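Local coordinates for vacuolar protein sorting-associated protein IST1 (PDB 3GGY) that regulates recruitment of the ATPase VPS4 to the ESCRT-III complex during cargo sorting into multivesicular bodies, its N-terminal helical domain being the part described here, at residues H62-I65 with H66-L69; E153-I156 with K157-P161; T47-E50 with Q51-H54; V182-S185 with K186-S190. All coordinates share one frame; numbering follows the deposited sequence.

Contact 1 of 4, residues H62-I65 with H66-L69; sequences HDDI and HIEL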
loop_
_atom_site.group_PDB
_atom_site.type_symbol
_atom_site.label_atom_id
_atom_site.label_comp_id
_atom_site.label_asym_id
_atom_site.label_seq_id
_atom_site.Cartn_x
_atom_site.Cartn_y
_atom_site.Cartn_z
ATOM N N HIS A 62 -4.957 -6.460 -8.474
ATOM C CA HIS A 62 -4.883 -6.163 -7.053
ATOM C C HIS A 62 -3.425 -6.052 -6.616
ATOM O O HIS A 62 -3.082 -5.192 -5.804
ATOM C CB HIS A 62 -5.602 -7.234 -6.234
ATOM C CG HIS A 62 -5.485 -7.027 -4.758
ATOM N ND1 HIS A 62 -4.349 -7.354 -4.047
ATOM C CD2 HIS A 62 -6.338 -6.466 -3.868
ATOM C CE1 HIS A 62 -4.507 -7.001 -2.784
ATOM N NE2 HIS A 62 -5.706 -6.459 -2.649
ATOM N N ASP A 63 -2.566 -6.912 -7.156
ATOM C CA ASP A 63 -1.148 -6.867 -6.806
ATOM C C ASP A 63 -0.534 -5.517 -7.170
ATOM O O ASP A 63 0.263 -4.974 -6.406
ATOM C CB ASP A 63 -0.367 -7.987 -7.508
ATOM C CG ASP A 63 -0.717 -9.372 -6.980
ATOM O OD1 ASP A 63 -1.189 -9.478 -5.831
ATOM O OD2 ASP A 63 -0.500 -10.358 -7.716
ATOM N N ASP A 64 -0.893 -4.981 -8.338
ATOM C CA ASP A 64 -0.368 -3.689 -8.774
ATOM C C ASP A 64 -0.866 -2.554 -7.879
ATOM O O ASP A 64 -0.119 -1.628 -7.565
ATOM C CB ASP A 64 -0.752 -3.401 -10.229
ATOM C CG ASP A 64 0.108 -4.163 -11.228
ATOM O OD1 ASP A 64 1.195 -4.658 -10.842
ATOM O OD2 ASP A 64 -0.302 -4.243 -12.407
ATOM N N ILE A 65 -2.128 -2.624 -7.468
ATOM C CA ILE A 65 -2.690 -1.598 -6.594
ATOM C C ILE A 65 -1.976 -1.643 -5.238
ATOM O O ILE A 65 -1.679 -0.606 -4.639
ATOM C CB ILE A 65 -4.213 -1.814 -6.397
ATOM C CG1 ILE A 65 -4.949 -1.517 -7.708
ATOM C CG2 ILE A 65 -4.740 -0.898 -5.287
ATOM C CD1 ILE A 65 -6.399 -1.932 -7.701
ATOM N N HIS A 66 -1.687 -2.849 -4.763
ATOM C CA HIS A 66 -1.010 -3.009 -3.484
ATOM C C HIS A 66 0.404 -2.442 -3.558
ATOM O O HIS A 66 0.893 -1.856 -2.602
ATOM C CB HIS A 66 -0.955 -4.480 -3.085
ATOM C CG HIS A 66 -0.499 -4.699 -1.676
ATOM N ND1 HIS A 66 -1.288 -4.398 -0.586
ATOM C CD2 HIS A 66 0.666 -5.177 -1.181
ATOM C CE1 HIS A 66 -0.626 -4.685 0.524
ATOM N NE2 HIS A 66 0.562 -5.159 0.190
ATOM N N ILE A 67 1.067 -2.616 -4.698
ATOM C CA ILE A 67 2.412 -2.070 -4.842
ATOM C C ILE A 67 2.338 -0.543 -4.768
ATOM O O ILE A 67 3.195 0.093 -4.166
ATOM C CB ILE A 67 3.047 -2.501 -6.183
ATOM C CG1 ILE A 67 3.422 -3.984 -6.115
ATOM C CG2 ILE A 67 4.274 -1.646 -6.477
ATOM C CD1 ILE A 67 3.729 -4.600 -7.465
ATOM N N GLU A 68 1.302 0.041 -5.371
ATOM C CA GLU A 68 1.127 1.489 -5.331
ATOM C C GLU A 68 0.936 1.925 -3.876
ATOM O O GLU A 68 1.438 2.968 -3.460
ATOM C CB GLU A 68 -0.092 1.901 -6.152
ATOM C CG GLU A 68 0.006 1.520 -7.616
ATOM C CD GLU A 68 -1.178 2.008 -8.429
ATOM O OE1 GLU A 68 -2.331 1.785 -7.997
ATOM O OE2 GLU A 68 -0.955 2.607 -9.503
ATOM N N LEU A 69 0.198 1.129 -3.106
ATOM C CA LEU A 69 -0.022 1.455 -1.696
ATOM C C LEU A 69 1.322 1.506 -0.988
ATOM O O LEU A 69 1.612 2.450 -0.254
ATOM C CB LEU A 69 -0.918 0.403 -1.021
ATOM C CG LEU A 69 -1.074 0.459 0.508
ATOM C CD1 LEU A 69 -1.760 1.755 0.924
ATOM C CD2 LEU A 69 -1.890 -0.756 0.986
#

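Contact 2 of 4, residues E153-I156 with K157-P161; sequences EKII and KKCSP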
loop_
_atom_site.group_PDB
_atom_site.type_symbol
_atom_site.label_atom_id
_atom_site.label_comp_id
_atom_site.label_asym_id
_atom_site.label_seq_id
_atom_site.Cartn_x
_atom_site.Cartn_y
_atom_site.Cartn_z
ATOM N N GLU A 153 -8.762 9.139 1.226
ATOM C CA GLU A 153 -9.589 8.256 0.426
ATOM C C GLU A 153 -8.717 7.327 -0.425
ATOM O O GLU A 153 -9.040 6.155 -0.591
ATOM C CB GLU A 153 -10.508 9.080 -0.476
ATOM C CG GLU A 153 -11.627 8.277 -1.103
ATOM C CD GLU A 153 -12.550 7.679 -0.063
ATOM O OE1 GLU A 153 -13.046 8.440 0.793
ATOM O OE2 GLU A 153 -12.779 6.451 -0.101
ATOM N N LYS A 154 -7.609 7.850 -0.943
ATOM C CA LYS A 154 -6.705 7.060 -1.783
ATOM C C LYS A 154 -6.185 5.836 -1.031
ATOM O O LYS A 154 -6.102 4.740 -1.589
ATOM C CB LYS A 154 -5.527 7.916 -2.271
ATOM C CG LYS A 154 -4.577 8.396 -1.183
ATOM C CD LYS A 154 -3.358 9.082 -1.794
ATOM C CE LYS A 154 -2.349 9.511 -0.733
ATOM N NZ LYS A 154 -1.169 10.195 -1.354
ATOM N N ILE A 155 -5.842 6.025 0.239
ATOM C CA ILE A 155 -5.342 4.928 1.065
ATOM C C ILE A 155 -6.457 3.912 1.344
ATOM O O ILE A 155 -6.247 2.704 1.278
ATOM C CB ILE A 155 -4.781 5.460 2.407
ATOM C CG1 ILE A 155 -3.507 6.278 2.157
ATOM C CG2 ILE A 155 -4.508 4.302 3.360
ATOM C CD1 ILE A 155 -2.332 5.466 1.616
ATOM N N ILE A 156 -7.650 4.399 1.652
ATOM C CA ILE A 156 -8.752 3.488 1.925
ATOM C C ILE A 156 -9.056 2.629 0.690
ATOM O O ILE A 156 -9.331 1.437 0.801
ATOM C CB ILE A 156 -10.012 4.269 2.335
ATOM C CG1 ILE A 156 -9.761 4.970 3.673
ATOM C CG2 ILE A 156 -11.204 3.324 2.435
ATOM C CD1 ILE A 156 -10.859 5.913 4.095
ATOM N N LYS A 157 -8.970 3.241 -0.485
ATOM C CA LYS A 157 -9.250 2.553 -1.741
ATOM C C LYS A 157 -8.188 1.538 -2.141
ATOM O O LYS A 157 -8.501 0.501 -2.716
ATOM C CB LYS A 157 -9.420 3.577 -2.867
ATOM C CG LYS A 157 -10.573 4.549 -2.647
ATOM C CD LYS A 157 -11.909 3.824 -2.561
ATOM C CE LYS A 157 -12.232 3.081 -3.851
ATOM N NZ LYS A 157 -13.524 2.347 -3.761
ATOM N N LYS A 158 -6.931 1.837 -1.845
ATOM C CA LYS A 158 -5.870 0.913 -2.199
ATOM C C LYS A 158 -5.794 -0.239 -1.206
ATOM O O LYS A 158 -5.272 -1.301 -1.529
ATOM C CB LYS A 158 -4.535 1.651 -2.287
ATOM C CG LYS A 158 -4.539 2.735 -3.359
ATOM C CD LYS A 158 -3.137 3.186 -3.722
ATOM C CE LYS A 158 -3.180 4.227 -4.828
ATOM N NZ LYS A 158 -3.867 3.721 -6.051
ATOM N N CYS A 159 -6.318 -0.036 0.001
ATOM C CA CYS A 159 -6.315 -1.106 0.992
ATOM C C CYS A 159 -7.470 -2.044 0.679
ATOM O O CYS A 159 -7.379 -3.252 0.881
ATOM C CB CYS A 159 -6.489 -0.549 2.406
ATOM S SG CYS A 159 -4.999 0.189 3.087
ATOM N N SER A 160 -8.560 -1.472 0.177
ATOM C CA SER A 160 -9.738 -2.253 -0.169
ATOM C C SER A 160 -10.266 -1.825 -1.531
ATOM O O SER A 160 -11.301 -1.167 -1.627
ATOM C CB SER A 160 -10.820 -2.056 0.891
ATOM O OG SER A 160 -10.315 -2.358 2.182
ATOM N N PRO A 161 -9.555 -2.192 -2.607
ATOM C CA PRO A 161 -9.993 -1.819 -3.955
ATOM C C PRO A 161 -11.304 -2.484 -4.357
ATOM O O PRO A 161 -11.592 -3.613 -3.956
ATOM C CB PRO A 161 -8.815 -2.248 -4.832
ATOM C CG PRO A 161 -8.220 -3.399 -4.067
ATOM C CD PRO A 161 -8.266 -2.903 -2.646
HETATM O O HOH W 1 -9.895 0.231 3.055
#

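Contact 3 of 4, residues T47-E50 with Q51-H54; sequences TNKE and QKAH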
loop_
_atom_site.group_PDB
_atom_site.type_symbol
_atom_site.label_atom_id
_atom_site.label_comp_id
_atom_site.label_asym_id
_atom_site.label_seq_id
_atom_site.Cartn_x
_atom_site.Cartn_y
_atom_site.Cartn_z
ATOM N N THR A 47 -1.881 -21.106 -24.391
ATOM C CA THR A 47 -2.420 -22.454 -24.247
ATOM C C THR A 47 -3.942 -22.531 -24.124
ATOM O O THR A 47 -4.485 -23.520 -23.633
ATOM C CB THR A 47 -1.770 -23.200 -23.050
ATOM O OG1 THR A 47 -1.877 -22.410 -21.857
ATOM C CG2 THR A 47 -0.309 -23.470 -23.337
ATOM N N ASN A 48 -4.618 -21.476 -24.568
ATOM C CA ASN A 48 -6.076 -21.417 -24.572
ATOM C C ASN A 48 -6.779 -21.518 -23.221
ATOM O O ASN A 48 -7.938 -21.925 -23.162
ATOM C CB ASN A 48 -6.623 -22.511 -25.499
ATOM C CG ASN A 48 -6.058 -22.423 -26.911
ATOM O OD1 ASN A 48 -6.062 -23.407 -27.652
ATOM N ND2 ASN A 48 -5.584 -21.243 -27.293
ATOM N N LYS A 49 -6.092 -21.148 -22.142
ATOM C CA LYS A 49 -6.690 -21.203 -20.809
ATOM C C LYS A 49 -7.238 -19.819 -20.471
ATOM O O LYS A 49 -6.708 -19.113 -19.614
ATOM C CB LYS A 49 -5.644 -21.639 -19.783
ATOM C CG LYS A 49 -5.079 -23.034 -20.050
ATOM C CD LYS A 49 -4.005 -23.407 -19.039
ATOM C CE LYS A 49 -3.477 -24.813 -19.278
ATOM N NZ LYS A 49 -2.411 -25.176 -18.301
ATOM N N GLU A 50 -8.315 -19.449 -21.158
ATOM C CA GLU A 50 -8.954 -18.146 -20.991
ATOM C C GLU A 50 -9.460 -17.839 -19.589
ATOM O O GLU A 50 -9.183 -16.778 -19.039
ATOM C CB GLU A 50 -10.094 -18.020 -22.003
ATOM C CG GLU A 50 -9.624 -18.298 -23.431
ATOM C CD GLU A 50 -8.545 -17.329 -23.894
ATOM O OE1 GLU A 50 -7.691 -16.932 -23.067
ATOM O OE2 GLU A 50 -8.539 -16.964 -25.090
ATOM N N GLN A 51 -10.201 -18.775 -19.014
ATOM C CA GLN A 51 -10.750 -18.600 -17.678
ATOM C C GLN A 51 -9.643 -18.341 -16.657
ATOM O O GLN A 51 -9.719 -17.395 -15.874
ATOM C CB GLN A 51 -11.562 -19.843 -17.285
ATOM C CG GLN A 51 -12.274 -19.735 -15.953
ATOM C CD GLN A 51 -13.231 -20.887 -15.710
ATOM O OE1 GLN A 51 -13.305 -21.837 -16.507
ATOM N NE2 GLN A 51 -13.975 -20.812 -14.604
ATOM N N LYS A 52 -8.621 -19.189 -16.659
ATOM C CA LYS A 52 -7.510 -19.040 -15.726
ATOM C C LYS A 52 -6.772 -17.719 -15.950
ATOM O O LYS A 52 -6.382 -17.048 -14.996
ATOM C CB LYS A 52 -6.549 -20.221 -15.871
ATOM C CG LYS A 52 -7.249 -21.562 -15.742
ATOM C CD LYS A 52 -6.313 -22.737 -15.951
ATOM C CE LYS A 52 -5.371 -22.933 -14.781
ATOM N NZ LYS A 52 -4.587 -24.189 -14.943
ATOM N N ALA A 53 -6.579 -17.345 -17.211
ATOM C CA ALA A 53 -5.891 -16.090 -17.521
ATOM C C ALA A 53 -6.663 -14.928 -16.903
ATOM O O ALA A 53 -6.076 -13.995 -16.346
ATOM C CB ALA A 53 -5.781 -15.905 -19.032
ATOM N N HIS A 54 -7.988 -14.998 -16.991
ATOM C CA HIS A 54 -8.848 -13.959 -16.439
ATOM C C HIS A 54 -8.649 -13.858 -14.933
ATOM O O HIS A 54 -8.437 -12.771 -14.399
ATOM C CB HIS A 54 -10.314 -14.274 -16.745
ATOM C CG HIS A 54 -11.247 -13.133 -16.486
ATOM N ND1 HIS A 54 -11.663 -12.783 -15.221
ATOM C CD2 HIS A 54 -11.830 -12.252 -17.333
ATOM C CE1 HIS A 54 -12.466 -11.736 -15.298
ATOM N NE2 HIS A 54 -12.583 -11.394 -16.569
HETATM O O HOH W 2 -1.943 -23.755 -15.540
#

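Contact 4 of 4, residues V182-S185 with K186-S190; sequences VPYS and KLENS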
loop_
_atom_site.group_PDB
_atom_site.type_symbol
_atom_site.label_atom_id
_atom_site.label_comp_id
_atom_site.label_asym_id
_atom_site.label_seq_id
_atom_site.Cartn_x
_atom_site.Cartn_y
_atom_site.Cartn_z
ATOM N N VAL A 182 1.885 -11.862 -27.872
ATOM C CA VAL A 182 0.892 -12.931 -27.930
ATOM C C VAL A 182 0.108 -12.822 -29.232
ATOM O O VAL A 182 -0.390 -11.752 -29.572
ATOM C CB VAL A 182 -0.091 -12.837 -26.746
ATOM C CG1 VAL A 182 -1.248 -13.813 -26.936
ATOM C CG2 VAL A 182 0.642 -13.130 -25.450
ATOM N N PRO A 183 -0.022 -13.933 -29.974
ATOM C CA PRO A 183 -0.763 -13.896 -31.240
ATOM C C PRO A 183 -2.176 -13.329 -31.092
ATOM O O PRO A 183 -2.857 -13.559 -30.093
ATOM C CB PRO A 183 -0.771 -15.361 -31.680
ATOM C CG PRO A 183 0.490 -15.896 -31.098
ATOM C CD PRO A 183 0.485 -15.288 -29.707
ATOM N N TYR A 184 -2.612 -12.599 -32.110
ATOM C CA TYR A 184 -3.932 -11.987 -32.125
ATOM C C TYR A 184 -5.051 -12.938 -31.721
ATOM O O TYR A 184 -5.861 -12.618 -30.851
ATOM C CB TYR A 184 -4.244 -11.447 -33.526
ATOM C CG TYR A 184 -5.581 -10.748 -33.631
ATOM C CD1 TYR A 184 -5.746 -9.443 -33.164
ATOM C CD2 TYR A 184 -6.689 -11.392 -34.186
ATOM C CE1 TYR A 184 -6.974 -8.797 -33.245
ATOM C CE2 TYR A 184 -7.926 -10.751 -34.271
ATOM C CZ TYR A 184 -8.059 -9.455 -33.797
ATOM O OH TYR A 184 -9.276 -8.818 -33.865
ATOM N N SER A 185 -5.103 -14.102 -32.363
ATOM C CA SER A 185 -6.157 -15.073 -32.084
ATOM C C SER A 185 -6.214 -15.492 -30.624
ATOM O O SER A 185 -7.297 -15.650 -30.064
ATOM C CB SER A 185 -5.991 -16.320 -32.959
ATOM O OG SER A 185 -4.799 -17.019 -32.639
ATOM N N LYS A 186 -5.049 -15.662 -30.008
ATOM C CA LYS A 186 -4.992 -16.082 -28.615
ATOM C C LYS A 186 -5.512 -15.017 -27.657
ATOM O O LYS A 186 -6.152 -15.335 -26.654
ATOM C CB LYS A 186 -3.557 -16.460 -28.239
ATOM C CG LYS A 186 -2.974 -17.605 -29.062
ATOM C CD LYS A 186 -3.776 -18.891 -28.898
ATOM C CE LYS A 186 -3.115 -20.047 -29.641
ATOM N NZ LYS A 186 -3.942 -21.289 -29.621
ATOM N N LEU A 187 -5.234 -13.752 -27.957
ATOM C CA LEU A 187 -5.695 -12.678 -27.087
ATOM C C LEU A 187 -7.183 -12.424 -27.274
ATOM O O LEU A 187 -7.909 -12.212 -26.306
ATOM C CB LEU A 187 -4.926 -11.382 -27.350
ATOM C CG LEU A 187 -5.373 -10.277 -26.390
ATOM C CD1 LEU A 187 -5.002 -10.679 -24.976
ATOM C CD2 LEU A 187 -4.737 -8.959 -26.745
ATOM N N GLU A 188 -7.636 -12.445 -28.523
ATOM C CA GLU A 188 -9.044 -12.216 -28.819
ATOM C C GLU A 188 -9.950 -13.225 -28.127
ATOM O O GLU A 188 -11.025 -12.870 -27.639
ATOM C CB GLU A 188 -9.288 -12.267 -30.326
ATOM C CG GLU A 188 -8.835 -11.024 -31.062
ATOM C CD GLU A 188 -9.535 -9.769 -30.570
ATOM O OE1 GLU A 188 -10.782 -9.769 -30.493
ATOM O OE2 GLU A 188 -8.840 -8.779 -30.265
ATOM N N ASN A 189 -9.519 -14.480 -28.082
ATOM C CA ASN A 189 -10.319 -15.517 -27.444
ATOM C C ASN A 189 -10.493 -15.292 -25.938
ATOM O O ASN A 189 -11.386 -15.877 -25.325
ATOM C CB ASN A 189 -9.707 -16.905 -27.696
ATOM C CG ASN A 189 -9.712 -17.293 -29.169
ATOM O OD1 ASN A 189 -10.552 -16.833 -29.943
ATOM N ND2 ASN A 189 -8.781 -18.157 -29.557
ATOM N N SER A 190 -9.652 -14.443 -25.345
ATOM C CA SER A 190 -9.728 -14.167 -23.908
ATOM C C SER A 190 -10.573 -12.938 -23.578
ATOM O O SER A 190 -11.003 -12.758 -22.432
ATOM C CB SER A 190 -8.327 -13.966 -23.335
ATOM O OG SER A 190 -7.769 -12.746 -23.786
HETATM O O HOH W 3 -5.020 -19.842 -32.240
#

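Contact 1 of 4, residues H62-I65 with H66-L69
With CG anti to its carbonyl carbon (chi1 -60°) and the next bond extended (chi2 -177°), Glu68 runs back along its helix, and its CG lies 3.2 Å from the carbonyl oxygen O of Asp64. His62, with CG anti to its backbone N (chi1 176°), brings ring atom CE1 to 4.4 Å from His66 CB, an oblique approach. In each pair the partners are one turn apart on helix 50-82, a long helix of the ESCRT-III-like helical domain of IST1. Four i to i+4 backbone bonds join residues 62-65 to residues 66-69, among them His66 N to His62 O at 2.9 Å and Leu69 N to Ile65 O at 3.0 Å. The extended chain of Glu68 carries its carboxylate alongside Ile65, with OE1 3.7 Å from Ile65 CA; OE1 forms a salt bridge with Lys158 of helix 153-159. A glutamine here would remove the negative charge and would probably leave the Lys158 ammonium without its charged mate, weakening the tie between the two helices. Asp64, one turn earlier on the same flank, has other partners: its OD2 takes a salt bridge from Arg38 and a hydrogen bond with the Tyr172 hydroxyl, joining the helix to helices 8-46 and 166-179. The His66 ring is held at its far end by a hydrogen bond between NE2 and Glu121. Buried Ile67 packs on Gln30 and Gln31 of helix 8-46, while its CG1 rests 3.3 Å from Asp63 O.

Contact 2 of 4, residues E153-I156 with K157-P161
Residues 153 to 159 keep helical backbone angles, Ser160 leaves them, and i to i+4 bonds run from Lys157 N to Glu153 O (2.9 Å) through to Ser160 N on Ile156 O (3.1 Å). On the outer side, Glu153 and Lys157 meet obliquely through their chains and not their charges: Glu153 OE2 touches Lys157 CD at 3.7 Å, whereas OE2 and NZ of the same pair stay 5.5 Å apart. Lys157 is folded at both chi2 and chi3 (-61° and -62°), which turns its ammonium away from that carboxylate. The buried side is apolar, with Ile155 CG2 lying 4.2 Å from Cys159 SG; around this pair are Ser111 and Tyr114 of helix 105-115, and Phe118 also touches Cys159. Helix 153-159 is thus a short amphipathic helix of the ESCRT-III-like domain, set between helix 105-115 and the long helix 50-82. Toward the latter, Lys158 packs its chain on Ile72 and sends NZ into a salt bridge with Glu68, while Lys154 lies against Ile72 and Tyr76. At the C-terminal end a water bridges the last turn. It donates to Ile156 O at 2.6 Å and also hydrogen-bonds Ser160 OG at 2.8 Å, so that Ile156 O is gripped by both Ser160 N and the water just where the chain turns into Pro161.

Contact 3 of 4, residues T47-E50 with Q51-H54
Ala53 marks the close-packed side of this turn, its CB set 3.4 Å from Lys49 O and 3.5 Å from Glu50 O while its methyl also rests on Leu44 and Leu45 of helix 8-46. The backbone is bonded in the regular helical way: Ala53 N bonds to Lys49 O at 3.0 Å, and His54 N to Glu50 O with an N-H...O angle of 154°. The His54 ring leads away from this turn, and its NE2 hydrogen-bonds Glu166 of helix 166-179. Looser by far is the exposed flank, where Lys49 and Lys52 lie side by side and point the same way, touching CD to CD at 3.9 Å. A bend at chi3 of Lys52 (73°) brings its NZ to 4.1 Å from Lys49 NZ, and a water accepts from both ammonium groups, at 2.7 Å from Lys52 NZ and 3.1 Å from Lys49 NZ. These like charges would probably repel each other, and the shared water oxygen probably eases their approach. The preceding helix is closed by a Schellman motif, in which Asn48, with positive phi, is the C-prime residue and Lys49 N returns to Leu44 O; Lys49 is in turn the N-cap residue of helix 50-82, making this the tight connection of a helical hairpin.

Contact 4 of 4, residues V182-S185 with K186-S190
Glu188 lays its CG over one face of the Tyr184 ring, a CH-pi contact 3.5 Å from the centroid and displaced toward the rim, close to CZ at 3.2 Å. The carboxylate continues past the rim toward the hydroxyl end, its plane 18° from the ring plane, with OE2 lying 3.5 Å from Tyr184 CE1. The two side chains meet because Tyr184 has CG anti to its backbone N (chi1 -178°) while Glu188 is bent at chi2 (-60°), folding back over its neighbour one turn earlier. A glycine here in place of Glu188 would lack CG and the carboxylate, so the CH-pi contact would be lost and the tyrosine ring would probably be freer to turn. Beneath them, Glu188 N gives Tyr184 O a nearly straight bond of 2.9 Å, and Asn189 N reaches Ser185 O. This is the first turn of helix 184-188, a short C-terminal helix of the domain whose N-cap position is held by Pro183, with Leu187 N bonded to Pro183 O. On the inner side Val182 CG1 meets Lys186 CB at 3.7 Å, the two chains crossing at about a right angle. Val182 and Leu187 both pack on Ala177 of helix 166-179, and they touch Ala42 and Leu45 of helix 8-46 respectively. Farther round, a water links Ser185 OG to Lys186 NZ, the latter bond weak. Ser190 folds back on Leu187: its N and OG both donate to Leu187 O, the hydroxyl at 2.6 Å.

Contacts 1 and 2 lie near the centre of the chain, partly buried, and touch each other through an interhelical salt bridge and through Ile65 and His62 packing on Pro161. Contacts 3 and 4 are surface turns about 28 and 32 Å from the chain centre, measured to their own centres, and they too meet, with Glu50 against Asn189 and Ser190. Contacts 1 and 3 share helix 50-82, yet their centres stand about 23 Å apart. Charge pairing between helices marks the inner pair; the outer pair relies more on helix termini, with water between lysines in contact 3 and a carboxylate-bearing chain over a tyrosine in contact 4.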